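Side-chain contacts in glutamate--tRNA ligase, cytoplasmic (Saccharomyces cerevisiae, PDB 2HRA), which attaches glutamate to tRNA(Glu) through a Glu-AMP intermediate, its N-terminal GST-like domain, described here, joining it to the cofactor Arc1p: residues I51-V56 with H181-K186; D72-I77 with L99-L104; E91-W96 with Y135-V140. All coordinates share one frame; numbering follows the deposited sequence.

Contact 1: residues I51-V56 with H181-K186; sequences IAIKLV and HDFLSK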
loop_
_atom_site.group_PDB
_atom_site.type_symbol
_atom_site.label_atom_id
_atom_site.label_comp_id
_atom_site.label_asym_id
_atom_site.label_seq_id
_atom_site.Cartn_x
_atom_site.Cartn_y
_atom_site.Cartn_z
ATOM N N ILE A 51 1.646 -15.908 3.669
ATOM C CA ILE A 51 0.972 -15.508 2.431
ATOM C C ILE A 51 1.904 -15.792 1.262
ATOM O O ILE A 51 3.048 -15.344 1.257
ATOM C CB ILE A 51 0.662 -13.994 2.406
ATOM C CG1 ILE A 51 -0.189 -13.602 3.615
ATOM C CG2 ILE A 51 -0.070 -13.594 1.114
ATOM C CD1 ILE A 51 -0.315 -12.100 3.815
ATOM N N ALA A 52 1.405 -16.529 0.281
ATOM C CA ALA A 52 2.135 -16.818 -0.939
ATOM C C ALA A 52 1.717 -15.766 -1.960
ATOM O O ALA A 52 0.531 -15.539 -2.147
ATOM C CB ALA A 52 1.788 -18.217 -1.435
ATOM N N ILE A 53 2.681 -15.093 -2.576
ATOM C CA ILE A 53 2.382 -14.024 -3.512
ATOM C C ILE A 53 2.363 -14.619 -4.907
ATOM O O ILE A 53 3.240 -15.382 -5.261
ATOM C CB ILE A 53 3.393 -12.871 -3.400
ATOM C CG1 ILE A 53 3.315 -12.261 -1.996
ATOM C CG2 ILE A 53 3.131 -11.828 -4.465
ATOM C CD1 ILE A 53 4.380 -11.227 -1.697
ATOM N N LYS A 54 1.328 -14.307 -5.669
ATOM C CA LYS A 54 1.162 -14.822 -7.022
ATOM C C LYS A 54 0.939 -13.627 -7.940
ATOM O O LYS A 54 0.325 -12.647 -7.535
ATOM C CB LYS A 54 -0.028 -15.770 -7.105
ATOM C CG LYS A 54 -0.179 -16.478 -8.457
ATOM C CD LYS A 54 -1.636 -16.593 -8.887
ATOM C CE LYS A 54 -1.785 -17.212 -10.283
ATOM N NZ LYS A 54 -1.460 -16.254 -11.398
ATOM N N LEU A 55 1.466 -13.711 -9.154
ATOM C CA LEU A 55 1.402 -12.622 -10.111
ATOM C C LEU A 55 0.499 -12.912 -11.290
ATOM O O LEU A 55 0.463 -14.026 -11.822
ATOM C CB LEU A 55 2.770 -12.332 -10.685
ATOM C CG LEU A 55 3.898 -12.108 -9.721
ATOM C CD1 LEU A 55 5.198 -12.258 -10.508
ATOM C CD2 LEU A 55 3.777 -10.738 -9.050
ATOM N N VAL A 56 -0.223 -11.880 -11.705
ATOM C CA VAL A 56 -0.899 -11.891 -12.998
ATOM C C VAL A 56 -0.530 -10.576 -13.658
ATOM O O VAL A 56 -0.014 -9.680 -13.000
ATOM C CB VAL A 56 -2.414 -12.104 -12.859
ATOM C CG1 VAL A 56 -2.671 -13.406 -12.085
ATOM C CG2 VAL A 56 -3.099 -10.899 -12.171
ATOM N N HIS A 181 7.909 -2.008 -5.249
ATOM C CA HIS A 181 7.873 -1.785 -6.694
ATOM C C HIS A 181 8.909 -2.643 -7.433
ATOM O O HIS A 181 8.562 -3.374 -8.351
ATOM C CB HIS A 181 8.078 -0.313 -7.036
ATOM C CG HIS A 181 8.463 -0.095 -8.463
ATOM N ND1 HIS A 181 7.546 -0.112 -9.488
ATOM C CD2 HIS A 181 9.672 0.091 -9.041
ATOM C CE1 HIS A 181 8.171 0.079 -10.638
ATOM N NE2 HIS A 181 9.464 0.201 -10.394
ATOM N N ASP A 182 10.177 -2.538 -7.045
ATOM C CA ASP A 182 11.239 -3.391 -7.616
ATOM C C ASP A 182 10.942 -4.894 -7.498
ATOM O O ASP A 182 11.165 -5.640 -8.444
ATOM C CB ASP A 182 12.591 -3.088 -6.966
ATOM C CG ASP A 182 13.158 -1.742 -7.399
ATOM O OD1 ASP A 182 14.215 -1.349 -6.851
ATOM O OD2 ASP A 182 12.562 -1.100 -8.299
ATOM N N PHE A 183 10.429 -5.326 -6.348
ATOM C CA PHE A 183 9.993 -6.704 -6.194
ATOM C C PHE A 183 8.951 -7.078 -7.230
ATOM O O PHE A 183 9.012 -8.130 -7.853
ATOM C CB PHE A 183 9.386 -6.966 -4.817
ATOM C CG PHE A 183 8.653 -8.283 -4.745
ATOM C CD1 PHE A 183 9.355 -9.474 -4.581
ATOM C CD2 PHE A 183 7.285 -8.341 -4.910
ATOM C CE1 PHE A 183 8.688 -10.685 -4.557
ATOM C CE2 PHE A 183 6.618 -9.568 -4.884
ATOM C CZ PHE A 183 7.318 -10.725 -4.703
ATOM N N LEU A 184 7.969 -6.219 -7.397
ATOM C CA LEU A 184 6.899 -6.493 -8.336
ATOM C C LEU A 184 7.408 -6.528 -9.780
ATOM O O LEU A 184 7.067 -7.427 -10.552
ATOM C CB LEU A 184 5.782 -5.460 -8.143
ATOM C CG LEU A 184 4.499 -5.690 -8.909
ATOM C CD1 LEU A 184 4.002 -7.113 -8.767
ATOM C CD2 LEU A 184 3.464 -4.657 -8.424
ATOM N N SER A 185 8.253 -5.574 -10.131
ATOM C CA SER A 185 8.738 -5.462 -11.503
ATOM C C SER A 185 9.775 -6.520 -11.907
ATOM O O SER A 185 9.800 -6.951 -13.073
ATOM C CB SER A 185 9.238 -4.034 -11.772
ATOM O OG SER A 185 10.612 -3.867 -11.474
ATOM N N LYS A 186 10.628 -6.944 -10.970
ATOM C CA LYS A 186 11.531 -8.094 -11.214
ATOM C C LYS A 186 10.779 -9.415 -11.318
ATOM O O LYS A 186 11.119 -10.244 -12.131
ATOM C CB LYS A 186 12.619 -8.195 -10.128
ATOM C CG LYS A 186 13.601 -7.033 -10.203
ATOM C CD LYS A 186 14.487 -6.874 -8.954
ATOM C CE LYS A 186 15.270 -5.540 -8.979
ATOM N NZ LYS A 186 16.355 -5.504 -10.027
#

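Contact 2: residues D72-I77 with L99-L104; sequences DVFNKI and LAQKEL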
loop_
_atom_site.group_PDB
_atom_site.type_symbol
_atom_site.label_atom_id
_atom_site.label_comp_id
_atom_site.label_asym_id
_atom_site.label_seq_id
_atom_site.Cartn_x
_atom_site.Cartn_y
_atom_site.Cartn_z
ATOM N N ASP A 72 -12.610 -5.505 -1.075
ATOM C CA ASP A 72 -12.106 -5.101 0.237
ATOM C C ASP A 72 -10.881 -5.935 0.597
ATOM O O ASP A 72 -10.774 -6.417 1.723
ATOM C CB ASP A 72 -13.226 -5.269 1.275
ATOM C CG ASP A 72 -13.088 -4.347 2.498
ATOM O OD1 ASP A 72 -12.378 -3.312 2.450
ATOM O OD2 ASP A 72 -13.734 -4.686 3.534
ATOM N N VAL A 73 -9.951 -6.083 -0.355
ATOM C CA VAL A 73 -8.798 -6.986 -0.182
ATOM C C VAL A 73 -7.851 -6.540 0.959
ATOM O O VAL A 73 -7.464 -7.362 1.808
ATOM C CB VAL A 73 -7.987 -7.146 -1.505
ATOM C CG1 VAL A 73 -6.698 -7.922 -1.251
ATOM C CG2 VAL A 73 -8.835 -7.839 -2.608
ATOM N N PHE A 74 -7.477 -5.261 0.977
ATOM C CA PHE A 74 -6.615 -4.727 2.026
ATOM C C PHE A 74 -7.159 -5.113 3.389
ATOM O O PHE A 74 -6.451 -5.727 4.212
ATOM C CB PHE A 74 -6.497 -3.211 1.958
ATOM C CG PHE A 74 -5.506 -2.645 2.948
ATOM C CD1 PHE A 74 -4.145 -2.824 2.762
ATOM C CD2 PHE A 74 -5.938 -1.939 4.060
ATOM C CE1 PHE A 74 -3.223 -2.314 3.681
ATOM C CE2 PHE A 74 -5.025 -1.415 4.966
ATOM C CZ PHE A 74 -3.663 -1.600 4.772
ATOM N N ASN A 75 -8.414 -4.751 3.639
ATOM C CA ASN A 75 -8.999 -5.001 4.942
ATOM C C ASN A 75 -9.104 -6.483 5.287
ATOM O O ASN A 75 -9.078 -6.860 6.466
ATOM C CB ASN A 75 -10.367 -4.365 5.038
ATOM C CG ASN A 75 -10.301 -2.869 5.259
ATOM O OD1 ASN A 75 -9.506 -2.372 6.062
ATOM N ND2 ASN A 75 -11.161 -2.139 4.560
ATOM N N LYS A 76 -9.266 -7.312 4.265
ATOM C CA LYS A 76 -9.289 -8.732 4.469
ATOM C C LYS A 76 -7.913 -9.234 4.909
ATOM O O LYS A 76 -7.835 -10.095 5.758
ATOM C CB LYS A 76 -9.809 -9.453 3.220
ATOM C CG LYS A 76 -11.295 -9.208 2.969
ATOM C CD LYS A 76 -11.848 -10.034 1.825
ATOM C CE LYS A 76 -13.351 -10.250 1.964
ATOM N NZ LYS A 76 -14.167 -9.053 1.633
ATOM N N ILE A 77 -6.826 -8.675 4.382
ATOM C CA ILE A 77 -5.486 -9.117 4.820
ATOM C C ILE A 77 -5.289 -8.765 6.301
ATOM O O ILE A 77 -4.840 -9.562 7.142
ATOM C CB ILE A 77 -4.393 -8.441 3.982
ATOM C CG1 ILE A 77 -4.542 -8.822 2.503
ATOM C CG2 ILE A 77 -2.983 -8.801 4.519
ATOM C CD1 ILE A 77 -3.739 -7.922 1.580
ATOM N N LEU A 99 -9.541 6.908 3.685
ATOM C CA LEU A 99 -8.965 8.044 2.953
ATOM C C LEU A 99 -8.015 7.587 1.849
ATOM O O LEU A 99 -8.042 8.100 0.727
ATOM C CB LEU A 99 -8.202 8.993 3.903
ATOM C CG LEU A 99 -7.653 10.243 3.186
ATOM C CD1 LEU A 99 -8.783 11.181 2.753
ATOM C CD2 LEU A 99 -6.623 10.978 4.027
ATOM N N ALA A 100 -7.165 6.609 2.166
ATOM C CA ALA A 100 -6.206 6.113 1.203
ATOM C C ALA A 100 -6.925 5.466 0.017
ATOM O O ALA A 100 -6.617 5.736 -1.130
ATOM C CB ALA A 100 -5.238 5.082 1.887
ATOM N N GLN A 101 -7.915 4.639 0.304
ATOM C CA GLN A 101 -8.517 3.798 -0.730
ATOM C C GLN A 101 -9.576 4.539 -1.497
ATOM O O GLN A 101 -9.824 4.213 -2.637
ATOM C CB GLN A 101 -9.111 2.509 -0.128
ATOM C CG GLN A 101 -8.073 1.631 0.567
ATOM C CD GLN A 101 -8.525 0.183 0.829
ATOM O OE1 GLN A 101 -9.321 -0.097 1.728
ATOM N NE2 GLN A 101 -7.953 -0.740 0.076
ATOM N N LYS A 102 -10.205 5.526 -0.867
ATOM C CA LYS A 102 -11.270 6.300 -1.498
ATOM C C LYS A 102 -10.814 7.633 -2.049
ATOM O O LYS A 102 -11.434 8.152 -2.967
ATOM C CB LYS A 102 -12.404 6.549 -0.516
ATOM C CG LYS A 102 -13.134 5.299 -0.115
ATOM C CD LYS A 102 -14.029 5.546 1.074
ATOM C CE LYS A 102 -14.622 4.234 1.601
ATOM N NZ LYS A 102 -15.874 4.488 2.366
ATOM N N GLU A 103 -9.745 8.201 -1.491
ATOM C CA GLU A 103 -9.348 9.543 -1.872
ATOM C C GLU A 103 -7.919 9.666 -2.398
ATOM O O GLU A 103 -7.727 10.280 -3.441
ATOM C CB GLU A 103 -9.617 10.514 -0.722
ATOM C CG GLU A 103 -10.927 10.231 -0.009
ATOM C CD GLU A 103 -11.653 11.472 0.373
ATOM O OE1 GLU A 103 -11.053 12.259 1.134
ATOM O OE2 GLU A 103 -12.813 11.666 -0.082
ATOM N N LEU A 104 -6.923 9.081 -1.733
ATOM C CA LEU A 104 -5.539 9.284 -2.162
ATOM C C LEU A 104 -5.152 8.589 -3.474
ATOM O O LEU A 104 -4.154 8.980 -4.104
ATOM C CB LEU A 104 -4.535 8.911 -1.058
ATOM C CG LEU A 104 -4.583 9.707 0.256
ATOM C CD1 LEU A 104 -3.619 9.107 1.251
ATOM C CD2 LEU A 104 -4.271 11.193 0.023
HETATM O O HOH W 1 -10.083 -2.813 1.896
HETATM O O HOH W 2 -8.297 -3.325 -0.891
#

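Contact 3: residues E91-W96 with Y135-V140; sequences EQVAKW and YSAADV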
loop_
_atom_site.group_PDB
_atom_site.type_symbol
_atom_site.label_atom_id
_atom_site.label_comp_id
_atom_site.label_asym_id
_atom_site.label_seq_id
_atom_site.Cartn_x
_atom_site.Cartn_y
_atom_site.Cartn_z
ATOM N N GLU A 91 -11.458 1.921 14.664
ATOM C CA GLU A 91 -12.213 3.048 14.111
ATOM C C GLU A 91 -11.236 4.062 13.484
ATOM O O GLU A 91 -11.431 4.528 12.361
ATOM C CB GLU A 91 -13.059 3.720 15.212
ATOM C CG GLU A 91 -14.150 4.679 14.692
ATOM C CD GLU A 91 -14.479 5.824 15.657
ATOM O OE1 GLU A 91 -14.722 5.559 16.856
ATOM O OE2 GLU A 91 -14.521 6.997 15.208
ATOM N N GLN A 92 -10.169 4.388 14.203
ATOM C CA GLN A 92 -9.218 5.371 13.692
ATOM C C GLN A 92 -8.418 4.796 12.524
ATOM O O GLN A 92 -8.163 5.502 11.555
ATOM C CB GLN A 92 -8.314 5.938 14.798
ATOM C CG GLN A 92 -8.975 7.086 15.602
ATOM C CD GLN A 92 -9.198 8.331 14.762
ATOM O OE1 GLN A 92 -10.328 8.699 14.469
ATOM N NE2 GLN A 92 -8.113 8.967 14.347
ATOM N N VAL A 93 -8.052 3.520 12.570
ATOM C CA VAL A 93 -7.375 2.939 11.407
ATOM C C VAL A 93 -8.278 2.951 10.169
ATOM O O VAL A 93 -7.844 3.336 9.065
ATOM C CB VAL A 93 -6.871 1.519 11.688
ATOM C CG1 VAL A 93 -6.484 0.842 10.383
ATOM C CG2 VAL A 93 -5.711 1.581 12.662
ATOM N N ALA A 94 -9.536 2.562 10.349
ATOM C CA ALA A 94 -10.494 2.581 9.231
ATOM C C ALA A 94 -10.636 3.937 8.562
ATOM O O ALA A 94 -10.772 4.002 7.358
ATOM C CB ALA A 94 -11.844 2.081 9.677
ATOM N N LYS A 95 -10.633 5.029 9.324
ATOM C CA LYS A 95 -10.727 6.375 8.707
ATOM C C LYS A 95 -9.605 6.636 7.732
ATOM O O LYS A 95 -9.800 7.266 6.694
ATOM C CB LYS A 95 -10.631 7.482 9.752
ATOM C CG LYS A 95 -11.746 7.556 10.776
ATOM C CD LYS A 95 -11.789 8.926 11.469
ATOM C CE LYS A 95 -10.408 9.673 11.559
ATOM N NZ LYS A 95 -10.143 10.678 10.454
ATOM N N TRP A 96 -8.401 6.204 8.089
ATOM C CA TRP A 96 -7.246 6.540 7.304
ATOM C C TRP A 96 -7.097 5.555 6.164
ATOM O O TRP A 96 -6.660 5.903 5.098
ATOM C CB TRP A 96 -5.993 6.625 8.180
ATOM C CG TRP A 96 -6.044 7.810 9.048
ATOM C CD1 TRP A 96 -6.385 7.853 10.371
ATOM C CD2 TRP A 96 -5.797 9.171 8.651
ATOM N NE1 TRP A 96 -6.371 9.161 10.816
ATOM C CE2 TRP A 96 -6.004 9.982 9.778
ATOM C CE3 TRP A 96 -5.410 9.775 7.451
ATOM C CZ2 TRP A 96 -5.848 11.373 9.740
ATOM C CZ3 TRP A 96 -5.262 11.140 7.412
ATOM C CH2 TRP A 96 -5.474 11.931 8.544
ATOM N N TYR A 135 4.731 1.872 12.871
ATOM C CA TYR A 135 3.681 2.229 11.892
ATOM C C TYR A 135 2.523 1.249 12.022
ATOM O O TYR A 135 2.631 0.165 12.650
ATOM C CB TYR A 135 4.175 2.327 10.434
ATOM C CG TYR A 135 4.825 1.056 9.911
ATOM C CD1 TYR A 135 4.064 -0.075 9.581
ATOM C CD2 TYR A 135 6.190 0.982 9.747
ATOM C CE1 TYR A 135 4.672 -1.233 9.136
ATOM C CE2 TYR A 135 6.798 -0.182 9.285
ATOM C CZ TYR A 135 6.042 -1.283 8.988
ATOM O OH TYR A 135 6.669 -2.437 8.551
ATOM N N SER A 136 1.394 1.652 11.474
ATOM C CA SER A 136 0.181 0.844 11.496
ATOM C C SER A 136 -0.342 0.649 10.082
ATOM O O SER A 136 0.219 1.152 9.100
ATOM C CB SER A 136 -0.882 1.541 12.354
ATOM O OG SER A 136 -1.374 2.677 11.644
ATOM N N ALA A 137 -1.455 -0.055 9.999
ATOM C CA ALA A 137 -2.172 -0.287 8.758
ATOM C C ALA A 137 -2.564 1.013 8.118
ATOM O O ALA A 137 -2.692 1.093 6.889
ATOM C CB ALA A 137 -3.451 -1.180 9.022
ATOM N N ALA A 138 -2.798 2.041 8.924
ATOM C CA ALA A 138 -3.118 3.350 8.365
ATOM C C ALA A 138 -1.973 3.832 7.438
ATOM O O ALA A 138 -2.198 4.344 6.334
ATOM C CB ALA A 138 -3.391 4.361 9.515
ATOM N N ASP A 139 -0.741 3.700 7.921
ATOM C CA ASP A 139 0.429 4.119 7.180
ATOM C C ASP A 139 0.587 3.278 5.915
ATOM O O ASP A 139 0.959 3.789 4.867
ATOM C CB ASP A 139 1.690 3.989 8.057
ATOM C CG ASP A 139 1.629 4.861 9.282
ATOM O OD1 ASP A 139 1.333 4.312 10.379
ATOM O OD2 ASP A 139 1.837 6.091 9.151
ATOM N N VAL A 140 0.294 1.983 6.011
ATOM C CA VAL A 140 0.502 1.075 4.879
ATOM C C VAL A 140 -0.439 1.430 3.753
ATOM O O VAL A 140 -0.047 1.517 2.589
ATOM C CB VAL A 140 0.321 -0.398 5.334
ATOM C CG1 VAL A 140 0.374 -1.348 4.181
ATOM C CG2 VAL A 140 1.381 -0.764 6.383
#

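Contact 1: residues I51-V56 with H181-K186
Two first torsions bring Phe-183 and Leu-184 out from their helix to meet Ile-53 and Leu-55 on the strand. In both helical residues CG stands anti to the backbone N, with chi1 at 167° for Phe-183 and -172° for Leu-184, and this carries two neighbouring side chains across to one strand although neither CB bond is aimed straight at it. The strand answers from every second residue. Ile-53 holds its CG2 branch opposite its own backbone N, and this methyl group comes to the edge of the phenyl ring, near the ring plane, with CG2 4.2 Å from Phe-183 CE2. The two side chains approach from opposite directions. Two residues along the strand, Leu-55 and Leu-184 pass alongside each other in opposite directions, and Leu-55 CD2 lies 3.6 Å from Leu-184 CD1, the closer of the two touches.

The contact lies in a GST-fold domain, whose N-terminal subdomain is thioredoxin-like: strands 21-26 and 51-56 run parallel, with helix 34-46 as the connection of a beta-alpha-beta unit. Strand 51-56 is the outermost on its side of the sheet within the chain, and helix 180-195, near the end of the chain, returns to it. Helix 34-46 takes part as well, since Ile-53 also touches Leu-37 and Phe-183 touches Arg-41, while Leu-184 reaches Val-32 in the preceding loop. Lys-54, between the two apolar strand residues, turns to the other side, where its NZ donates to Leu-55 O at 3.0 Å. That donor stands well above the carbonyl plane, 50° out of it.

Contact 2: residues D72-I77 with L99-L104
Gln-101 reaches across from its helix to Phe-74 and Asn-75 at the start of another. Its CB points toward helix 73-80, and with CG beside the backbone N and the chain extended beyond it, the methylene groups span the gap and deliver the amide to the far side. There CD comes 4.1 Å from Phe-74 CB. The two amide atoms then part. NE2 lies 3.4 Å from Phe-74 CB, obliquely placed with respect to the ring, and donates to water 2 at 2.8 Å; the same water accepts from Phe-74 N. OE1 accepts from water 1, also at 2.8 Å, and that water accepts from the backbone N of Asn-75. Two backbone amides in the first turn of the helix are thus satisfied through water by one glutamine, a role the Asp-72 side chain, at the N-cap position, does not take: it makes no capping bond.

Asp-72 is occupied otherwise. Asn-75 ND2 donates to its OD1 at 2.7 Å with a fairly straight N-H...O angle of 159°, meeting the carboxylate on the syn side and close to the amide's own plane. Direct contact between Asn-75 and Gln-101 is looser: ND2 is 3.9 Å from OE1, and their amide planes stand almost perpendicular, 89° apart. Trading Asn-75 for an alanine removes this donor and would probably leave the Asp-72 carboxylate without this partner and freer to turn.

Phe-74 itself is buried, its side chain also touching Ala-35 and Ala-39 of helix 34-46 and Val-140 of helix 137-148. The arrangement is a water-bridged helix start at the junction of a GST fold, where the last helix of the thioredoxin-like half meets the first of the all-helical half.

Contact 3: residues E91-W96 with Y135-V140
Val-93 and Trp-96, one helical turn apart, face Ala-137 and Ala-138 at the first turn of the opposing helix. Val-93 sends its CG1 branch across: it stands anti to the backbone N (chi1 167°) and lies 3.9 Å from Ala-137 CB, with Ala-138 N only a little further off. Trp-96 behaves differently. Its CB bond is aimed at the other helix and brings CB to 3.7 Å from Ala-138 CB, but the indole leads away, and the alanine lies obliquely to the ring. With alanines on one side the backbones come close: the CA atoms of Val-93 and Ala-138 are 5.2 Å apart.

The helix start that carries the alanines is closed by a capping box of Ser-136 and Asp-139, in which Ala-138 N donates to Ser-136 OG at 3.1 Å and Ser-136 N to Asp-139 OD1 at 2.9 Å. The latter bond is nearly straight, 174°, and uses the anti lone pair. This N-capping box is a hallmark of the GST fold at this helix. Asp-139 OD2 turns to Trp-167 NE1 of helix 162-172 and to Ile-129 N, while the Trp-96 indole lies against helix 109-122 at Thr-118, Leu-119 and Gln-122.

Overall arrangement
Contacts 2 and 3 form a continuous region, with centres 10 Å apart: both use helix 90-104, and the Phe-74 ring of contact 2 reaches the helix of contact 3, with CZ 3.6 Å from Ala-137 O. Contact 1 touches neither, though its nearest atoms are about 4 Å from contact 2 and about 11 Å from contact 3; centre to centre it is about 19 and 23 Å away. Contacts 1 and 3 lie on opposite sides of the chain's centre, yet both others are nested within the loop contact 1 closes. The catalytic part of the synthetase lies outside this domain. Contact 3 borders both Arc1p-interaction regions, 124-133 and 159-175, where Asp-139 bonds Ile-129 and Trp-167.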